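R.Ecl18kI (Enterobacter cloacae, PDB 2GB7) cuts double-stranded DNA at the sequence 5'-CCNGG-3', before the first C, as a type II restriction endonuclease that flips nucleotides out of the helix. Local coordinates at residues 9-21 with 64-78. The protein carries 1 engineered substitution. Sequence-based numbering, arbitrary orientation.
Sequences FKTLISKERKSHF and FEPFEKEFTTRMLSY. With nucleotides of chain A.
M75 is the knob of this knobs-into-holes packing between helix segments 9-20 and 64-77, which run roughly antiparallel, the segment axes at 144° and 10.9 Å apart at closest approach. It drops into a hollow walled by F9, L12, I13 and E16; the chain is curled by bends at chi2 and chi3, and SD faces E16 CG at 3.9 Å, while the exact place of the CE methyl is doubtful. F9 closes one side of the hollow with its ring edge toward the M75 carbonyl. Beside it, L12 pushes CD2 squarely over the Y78 ring, a CH-pi contact 3.6 Å from the centroid.

At the other end F21, just past its helix, is wedged into an aromatic cluster with F64, F67 and F71. F67 presents its edge to the F21 face, and F21 in turn points its own edge at F71, both T-shaped, with centroids 4.8 and 5.0 Å apart. On the opposite face of F71, M75 CG of the same helix lies toward the rim.

The R17 side chain runs across F71 at about a right angle, the guanidinium and ring planes 55° apart; S111 and N112 of helix 102-134 bind its NH2, and its aliphatic part borders the DNA backbone. F71 CE2 sits over one guanidinium face, 3.8 Å from R17 NH1.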
loop_
_atom_site.group_PDB
_atom_site.type_symbol
_atom_site.label_atom_id
_atom_site.label_comp_id
_atom_site.label_asym_id
_atom_site.label_seq_id
_atom_site.Cartn_x
_atom_site.Cartn_y
_atom_site.Cartn_z
ATOM N N PHE F 9 13.118 -13.650 17.786
ATOM C CA PHE F 9 13.161 -14.227 16.446
ATOM C C PHE F 9 13.140 -13.102 15.414
ATOM O O PHE F 9 13.897 -13.132 14.442
ATOM C CB PHE F 9 11.973 -15.175 16.250
ATOM C CG PHE F 9 12.081 -16.084 15.040
ATOM C CD1 PHE F 9 13.276 -16.715 14.713
ATOM C CD2 PHE F 9 10.956 -16.349 14.262
ATOM C CE1 PHE F 9 13.347 -17.574 13.607
ATOM C CE2 PHE F 9 11.021 -17.192 13.160
ATOM C CZ PHE F 9 12.214 -17.809 12.837
ATOM N N LYS F 10 12.303 -12.093 15.644
ATOM C CA LYS F 10 12.276 -10.915 14.760
ATOM C C LYS F 10 13.633 -10.228 14.696
ATOM O O LYS F 10 14.096 -9.834 13.605
ATOM C CB LYS F 10 11.220 -9.907 15.202
ATOM C CG LYS F 10 9.785 -10.347 14.987
ATOM C CD LYS F 10 8.846 -9.261 15.458
ATOM C CE LYS F 10 7.795 -9.795 16.415
ATOM N NZ LYS F 10 6.932 -8.695 16.960
ATOM N N THR F 11 14.275 -10.084 15.854
ATOM C CA THR F 11 15.569 -9.412 15.931
ATOM C C THR F 11 16.652 -10.187 15.180
ATOM O O THR F 11 17.455 -9.600 14.437
ATOM C CB THR F 11 15.970 -9.130 17.385
ATOM O OG1 THR F 11 15.012 -8.224 17.951
ATOM C CG2 THR F 11 17.356 -8.491 17.461
ATOM N N LEU F 12 16.642 -11.504 15.355
ATOM C CA LEU F 12 17.538 -12.381 14.627
ATOM C C LEU F 12 17.291 -12.303 13.109
ATOM O O LEU F 12 18.241 -12.224 12.336
ATOM C CB LEU F 12 17.396 -13.816 15.146
ATOM C CG LEU F 12 18.067 -14.953 14.376
ATOM C CD1 LEU F 12 19.588 -14.849 14.408
ATOM C CD2 LEU F 12 17.595 -16.281 14.938
ATOM N N ILE F 13 16.022 -12.318 12.701
ATOM C CA ILE F 13 15.659 -12.322 11.274
ATOM C C ILE F 13 16.208 -11.058 10.601
ATOM O O ILE F 13 16.807 -11.125 9.533
ATOM C CB ILE F 13 14.112 -12.449 11.052
ATOM C CG1 ILE F 13 13.587 -13.835 11.441
ATOM C CG2 ILE F 13 13.726 -12.164 9.590
ATOM C CD1 ILE F 13 12.080 -13.876 11.594
ATOM N N SER F 14 16.030 -9.927 11.271
ATOM C CA SER F 14 16.537 -8.642 10.781
ATOM C C SER F 14 18.060 -8.593 10.715
ATOM O O SER F 14 18.622 -8.088 9.745
ATOM C CB SER F 14 16.011 -7.514 11.664
ATOM O OG SER F 14 14.636 -7.325 11.418
ATOM N N LYS F 15 18.717 -9.137 11.736
ATOM C CA LYS F 15 20.173 -9.205 11.781
ATOM C C LYS F 15 20.692 -10.056 10.630
ATOM O O LYS F 15 21.614 -9.657 9.918
ATOM C CB LYS F 15 20.638 -9.768 13.131
ATOM C CG LYS F 15 22.152 -9.760 13.361
ATOM C CD LYS F 15 22.468 -10.340 14.732
ATOM C CE LYS F 15 23.941 -10.716 14.883
ATOM N NZ LYS F 15 24.778 -9.639 15.513
ATOM N N GLU F 16 20.060 -11.207 10.435
ATOM C CA GLU F 16 20.466 -12.167 9.422
ATOM C C GLU F 16 20.180 -11.670 8.027
ATOM O O GLU F 16 20.977 -11.905 7.138
ATOM C CB GLU F 16 19.766 -13.510 9.620
ATOM C CG GLU F 16 20.215 -14.253 10.886
ATOM C CD GLU F 16 21.595 -14.881 10.771
ATOM O OE1 GLU F 16 22.145 -15.279 11.829
ATOM O OE2 GLU F 16 22.127 -15.017 9.645
ATOM N N ARG F 17 19.036 -11.017 7.838
ATOM C CA ARG F 17 18.689 -10.470 6.522
ATOM C C ARG F 17 19.705 -9.429 6.080
ATOM O O ARG F 17 20.146 -9.438 4.928
ATOM C CB ARG F 17 17.284 -9.863 6.520
ATOM C CG ARG F 17 16.748 -9.645 5.100
ATOM C CD ARG F 17 15.368 -8.996 5.066
ATOM N NE ARG F 17 14.390 -9.717 5.875
ATOM C CZ ARG F 17 13.720 -10.789 5.471
ATOM N NH1 ARG F 17 13.957 -11.316 4.268
ATOM N NH2 ARG F 17 12.849 -11.368 6.304
ATOM N N LYS F 18 20.049 -8.519 6.985
ATOM C CA LYS F 18 21.047 -7.487 6.704
ATOM C C LYS F 18 22.406 -8.094 6.346
ATOM O O LYS F 18 23.078 -7.611 5.426
ATOM C CB LYS F 18 21.193 -6.541 7.893
ATOM C CG LYS F 18 22.150 -5.397 7.669
ATOM C CD LYS F 18 22.394 -4.629 8.946
ATOM C CE LYS F 18 23.805 -4.853 9.461
ATOM N NZ LYS F 18 24.030 -4.117 10.747
ATOM N N SER F 19 22.788 -9.149 7.063
ATOM C CA SER F 19 24.093 -9.776 6.902
ATOM C C SER F 19 24.232 -10.555 5.620
ATOM O O SER F 19 25.342 -10.692 5.108
ATOM C CB SER F 19 24.370 -10.756 8.044
ATOM O OG SER F 19 24.377 -10.086 9.277
ATOM N N HIS F 20 23.131 -11.116 5.135
ATOM C CA HIS F 20 23.214 -12.097 4.065
ATOM C C HIS F 20 22.668 -11.705 2.714
ATOM O O HIS F 20 23.016 -12.326 1.714
ATOM C CB HIS F 20 22.560 -13.394 4.492
ATOM C CG HIS F 20 23.366 -14.139 5.501
ATOM N ND1 HIS F 20 24.551 -14.769 5.183
ATOM C CD2 HIS F 20 23.180 -14.325 6.825
ATOM C CE1 HIS F 20 25.051 -15.324 6.271
ATOM N NE2 HIS F 20 24.245 -15.060 7.281
ATOM N N PHE F 21 21.806 -10.699 2.684
ATOM C CA PHE F 21 21.261 -10.225 1.418
ATOM C C PHE F 21 21.966 -8.975 0.989
ATOM O O PHE F 21 22.071 -8.026 1.764
ATOM C CB PHE F 21 19.781 -9.898 1.557
ATOM C CG PHE F 21 18.918 -11.088 1.684
ATOM C CD1 PHE F 21 18.328 -11.656 0.569
ATOM C CD2 PHE F 21 18.706 -11.668 2.933
ATOM C CE1 PHE F 21 17.517 -12.780 0.695
ATOM C CE2 PHE F 21 17.910 -12.765 3.062
ATOM C CZ PHE F 21 17.308 -13.331 1.949
ATOM N N PHE F 64 17.403 -14.176 -6.530
ATOM C CA PHE F 64 16.873 -13.877 -5.206
ATOM C C PHE F 64 16.082 -15.042 -4.614
ATOM O O PHE F 64 16.326 -15.440 -3.460
ATOM C CB PHE F 64 16.027 -12.604 -5.219
ATOM C CG PHE F 64 15.302 -12.356 -3.925
ATOM C CD1 PHE F 64 15.939 -11.723 -2.866
ATOM C CD2 PHE F 64 13.989 -12.767 -3.775
ATOM C CE1 PHE F 64 15.256 -11.505 -1.655
ATOM C CE2 PHE F 64 13.308 -12.553 -2.589
ATOM C CZ PHE F 64 13.952 -11.921 -1.524
ATOM N N GLU F 65 15.149 -15.589 -5.388
ATOM C CA GLU F 65 14.166 -16.495 -4.793
ATOM C C GLU F 65 14.756 -17.764 -4.153
ATOM O O GLU F 65 14.376 -18.106 -3.037
ATOM C CB GLU F 65 12.989 -16.778 -5.745
ATOM C CG GLU F 65 11.683 -17.264 -5.038
ATOM N N PRO F 66 15.684 -18.466 -4.832
ATOM C CA PRO F 66 16.338 -19.610 -4.170
ATOM C C PRO F 66 17.059 -19.234 -2.879
ATOM O O PRO F 66 17.030 -19.993 -1.904
ATOM C CB PRO F 66 17.361 -20.082 -5.213
ATOM C CG PRO F 66 16.826 -19.608 -6.499
ATOM C CD PRO F 66 16.158 -18.311 -6.218
ATOM N N PHE F 67 17.677 -18.061 -2.869
ATOM C CA PHE F 67 18.395 -17.573 -1.708
ATOM C C PHE F 67 17.424 -17.264 -0.563
ATOM O O PHE F 67 17.688 -17.617 0.579
ATOM C CB PHE F 67 19.206 -16.338 -2.075
ATOM C CG PHE F 67 20.170 -15.906 -1.016
ATOM C CD1 PHE F 67 21.452 -16.445 -0.960
ATOM C CD2 PHE F 67 19.802 -14.932 -0.086
ATOM C CE1 PHE F 67 22.356 -16.041 0.025
ATOM C CE2 PHE F 67 20.691 -14.519 0.912
ATOM C CZ PHE F 67 21.959 -15.072 0.974
ATOM N N GLU F 68 16.314 -16.607 -0.882
ATOM C CA GLU F 68 15.281 -16.331 0.108
ATOM C C GLU F 68 14.683 -17.633 0.662
ATOM O O GLU F 68 14.398 -17.730 1.870
ATOM C CB GLU F 68 14.174 -15.460 -0.489
ATOM C CG GLU F 68 13.197 -14.960 0.590
ATOM C CD GLU F 68 11.794 -14.759 0.089
ATOM O OE1 GLU F 68 11.218 -15.687 -0.516
ATOM O OE2 GLU F 68 11.248 -13.678 0.340
ATOM N N LYS F 69 14.482 -18.618 -0.214
ATOM C CA LYS F 69 13.973 -19.928 0.229
ATOM C C LYS F 69 14.916 -20.584 1.234
ATOM O O LYS F 69 14.474 -21.090 2.287
ATOM C CB LYS F 69 13.699 -20.864 -0.957
ATOM C CG LYS F 69 12.889 -22.124 -0.570
ATOM C CD LYS F 69 12.925 -23.190 -1.642
ATOM C CE LYS F 69 11.993 -22.873 -2.816
ATOM N NZ LYS F 69 11.962 -23.999 -3.812
ATOM N N GLU F 70 16.208 -20.591 0.909
ATOM C CA GLU F 70 17.242 -21.126 1.798
ATOM C C GLU F 70 17.349 -20.332 3.113
ATOM O O GLU F 70 17.558 -20.910 4.188
ATOM C CB GLU F 70 18.615 -21.300 1.100
ATOM C CG GLU F 70 19.200 -20.066 0.378
ATOM C CD GLU F 70 20.556 -20.362 -0.306
ATOM N N PHE F 71 17.170 -19.019 3.022
ATOM C CA PHE F 71 17.116 -18.168 4.202
ATOM C C PHE F 71 15.953 -18.535 5.125
ATOM O O PHE F 71 16.123 -18.713 6.336
ATOM C CB PHE F 71 16.987 -16.710 3.740
ATOM C CG PHE F 71 16.824 -15.736 4.853
ATOM C CD1 PHE F 71 17.930 -15.320 5.600
ATOM C CD2 PHE F 71 15.567 -15.225 5.162
ATOM C CE1 PHE F 71 17.782 -14.398 6.629
ATOM C CE2 PHE F 71 15.411 -14.311 6.187
ATOM C CZ PHE F 71 16.524 -13.881 6.911
ATOM N N THR F 72 14.772 -18.683 4.552
ATOM C CA THR F 72 13.580 -19.009 5.322
ATOM C C THR F 72 13.796 -20.324 6.070
ATOM O O THR F 72 13.556 -20.433 7.284
ATOM C CB THR F 72 12.383 -19.100 4.387
ATOM O OG1 THR F 72 12.241 -17.840 3.705
ATOM C CG2 THR F 72 11.101 -19.453 5.148
ATOM N N THR F 73 14.272 -21.321 5.348
ATOM C CA THR F 73 14.535 -22.633 5.987
ATOM C C THR F 73 15.520 -22.495 7.146
ATOM O O THR F 73 15.317 -23.096 8.228
ATOM C CB THR F 73 15.067 -23.607 4.952
ATOM O OG1 THR F 73 14.052 -23.828 3.965
ATOM C CG2 THR F 73 15.469 -24.940 5.596
ATOM N N ARG F 74 16.568 -21.705 6.941
ATOM C CA ARG F 74 17.583 -21.490 7.964
ATOM C C ARG F 74 17.012 -20.792 9.184
ATOM O O ARG F 74 17.294 -21.202 10.317
ATOM C CB ARG F 74 18.780 -20.727 7.419
ATOM C CG ARG F 74 20.012 -20.766 8.299
ATOM C CD ARG F 74 21.275 -20.429 7.519
ATOM N NE ARG F 74 21.472 -21.333 6.382
ATOM C CZ ARG F 74 21.175 -21.059 5.108
ATOM N NH1 ARG F 74 20.670 -19.870 4.731
ATOM N NH2 ARG F 74 21.403 -21.991 4.191
ATOM N N MET F 75 16.201 -19.768 8.951
ATOM C CA MET F 75 15.548 -19.073 10.051
ATOM C C MET F 75 14.676 -20.023 10.838
ATOM O O MET F 75 14.738 -20.051 12.060
ATOM C CB MET F 75 14.752 -17.857 9.556
ATOM C CG MET F 75 15.647 -16.773 9.002
ATOM S SD MET F 75 16.991 -16.283 10.100
ATOM C CE MET F 75 16.097 -15.668 11.503
ATOM N N LEU F 76 13.882 -20.824 10.138
ATOM C CA LEU F 76 12.989 -21.761 10.810
ATOM C C LEU F 76 13.751 -22.778 11.651
ATOM O O LEU F 76 13.240 -23.284 12.649
ATOM C CB LEU F 76 12.112 -22.490 9.792
ATOM C CG LEU F 76 10.979 -21.682 9.156
ATOM C CD1 LEU F 76 10.279 -22.478 8.042
ATOM C CD2 LEU F 76 9.972 -21.231 10.211
ATOM N N SER F 77 14.979 -23.085 11.268
ATOM C CA SER F 77 15.672 -24.159 11.990
ATOM C C SER F 77 16.158 -23.707 13.395
ATOM O O SER F 77 16.418 -24.536 14.284
ATOM C CB SER F 77 16.742 -24.772 11.092
ATOM O OG SER F 77 16.145 -25.135 9.848
ATOM N N TYR F 78 16.191 -22.390 13.608
ATOM C CA TYR F 78 16.454 -21.797 14.928
ATOM C C TYR F 78 15.358 -22.035 15.974
ATOM O O TYR F 78 15.548 -21.735 17.159
ATOM C CB TYR F 78 16.630 -20.294 14.799
ATOM C CG TYR F 78 18.006 -19.832 14.412
ATOM C CD1 TYR F 78 18.299 -19.528 13.087
ATOM C CD2 TYR F 78 19.008 -19.655 15.375
ATOM C CE1 TYR F 78 19.551 -19.068 12.713
ATOM C CE2 TYR F 78 20.273 -19.197 15.013
ATOM C CZ TYR F 78 20.530 -18.901 13.669
ATOM O OH TYR F 78 21.763 -18.448 13.270
ATOM P P DC A 9 14.964 -5.413 3.848
ATOM O OP1 DC A 9 15.240 -6.409 2.786
ATOM O OP2 DC A 9 15.745 -5.446 5.110
ATOM O "O5'" DC A 9 15.090 -3.968 3.192
ATOM C "C5'" DC A 9 14.535 -3.727 1.902
ATOM C "C4'" DC A 9 14.787 -2.302 1.470
ATOM O "O4'" DC A 9 13.963 -1.408 2.252
ATOM C "C3'" DC A 9 16.226 -1.812 1.634
ATOM O "O3'" DC A 9 16.542 -0.895 0.585
ATOM C "C2'" DC A 9 16.167 -1.009 2.922
ATOM C "C1'" DC A 9 14.773 -0.408 2.840
ATOM N N1 DC A 9 14.167 -0.038 4.127
ATOM C C2 DC A 9 13.277 1.042 4.163
ATOM O O2 DC A 9 13.026 1.647 3.108
ATOM N N3 DC A 9 12.715 1.394 5.342
ATOM C C4 DC A 9 13.009 0.712 6.451
ATOM N N4 DC A 9 12.433 1.092 7.592
ATOM C C5 DC A 9 13.910 -0.391 6.442
ATOM C C6 DC A 9 14.461 -0.729 5.270
#